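Local atomic coordinates of fructokinase (Vibrio cholerae serotype O1, PDB entry 5EYN), a protein that catalyses the phosphorylation of fructose with ATP as phosphate donor, as a fructokinase of the PfkB carbohydrate kinase family. Residues 160-163 and 164-167. Sequence-based numbering, arbitrary orientation.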
# COMPACT_ATOMS: atom_id res chain seq x y z
N ALA A 160 1.93 -4.18 31.02
CA ALA A 160 2.45 -4.48 32.35
C ALA A 160 2.81 -3.20 33.10
O ALA A 160 2.58 -3.09 34.31
CB ALA A 160 3.66 -5.41 32.27
N GLN A 161 3.34 -2.21 32.38
CA GLN A 161 3.74 -0.94 33.01
C GLN A 161 2.53 -0.12 33.43
O GLN A 161 2.52 0.50 34.49
CB GLN A 161 4.66 -0.15 32.08
CG GLN A 161 6.02 -0.78 31.89
CD GLN A 161 6.79 -0.16 30.74
OE1 GLN A 161 6.59 0.99 30.38
NE2 GLN A 161 7.68 -0.94 30.16
N MET A 162 1.49 -0.11 32.60
CA MET A 162 0.29 0.61 32.97
C MET A 162 -0.36 -0.02 34.20
O MET A 162 -0.79 0.68 35.11
CB MET A 162 -0.71 0.66 31.81
CG MET A 162 -1.94 1.49 32.15
SD MET A 162 -1.58 3.18 32.61
CE MET A 162 -1.55 3.97 30.99
N LYS A 163 -0.39 -1.36 34.26
CA LYS A 163 -0.95 -2.05 35.41
C LYS A 163 -0.13 -1.73 36.65
O LYS A 163 -0.68 -1.48 37.72
CB LYS A 163 -0.98 -3.57 35.17
CG LYS A 163 -1.99 -3.97 34.10
CD LYS A 163 -1.89 -5.44 33.70
CE LYS A 163 -2.38 -6.38 34.76
NZ LYS A 163 -3.83 -6.18 35.04
N GLU A 164 1.19 -1.72 36.51
CA GLU A 164 2.06 -1.53 37.67
C GLU A 164 1.86 -0.17 38.32
O GLU A 164 1.93 -0.04 39.55
CB GLU A 164 3.52 -1.71 37.24
CG GLU A 164 4.56 -1.48 38.31
CD GLU A 164 5.95 -1.63 37.74
OE1 GLU A 164 6.20 -1.12 36.63
OE2 GLU A 164 6.78 -2.29 38.38
N VAL A 165 1.63 0.85 37.50
CA VAL A 165 1.51 2.22 38.00
C VAL A 165 0.10 2.52 38.53
O VAL A 165 -0.15 3.57 39.10
CB VAL A 165 1.91 3.25 36.92
CG1 VAL A 165 0.77 3.46 35.93
CG2 VAL A 165 2.33 4.56 37.55
N GLY A 166 -0.83 1.58 38.36
CA GLY A 166 -2.18 1.79 38.83
C GLY A 166 -3.10 2.43 37.81
O GLY A 166 -4.07 3.09 38.17
N GLY A 167 -2.79 2.24 36.54
CA GLY A 167 -3.68 2.60 35.46
C GLY A 167 -4.59 1.45 35.10
O GLY A 167 -4.59 0.40 35.76
O HOH W 1 5.11 1.15 35.48
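M162 lays its side chain against G167, where the chain doubles back at the end of helix 151-165. Start at its CB, which points away from 164-167 as a whole. With CG anti to the backbone N (chi1 -177°), the chain then bends at chi2 (58°), and CG comes within 3.9 Å of G167 CA. The sulfur is nearer still: SD sits 3.6 Å from G167 CA and also touches V165, with CG1 of that valine 4.1 Å from SD. A further bend carries CE onward, and the buried side chain as a whole also packs on F133 and E137, in the loop ahead of strand 138-142. V165 rests on F133 too, while its CG1 lies beside the carbonyl oxygen of M162, 3.3 Å from O.

The backbone here closes as a Schellman motif. G167 N reaches back to M162 O at 2.9 Å, and G166, at positive phi (90°), gives its N-H to K163 O at 3.1 Å, coming from above that carbonyl's plane. This turn ends the helix of a beta-alpha-beta unit and leads directly into strand 168-172; G166 also makes a backbone hydrogen bond with G136.

One turn back, the regular helical bonds persist, E164 N to A160 O and V165 N to Q161 O. The latter carbonyl takes a second donor, a water 2.8 Å from Q161 O that also donates to E164 OE1; the extended E164 chain carries its carboxylate out to that water. K163 points NZ the other way, where it hydrogen-bonds to the backbone O of L196.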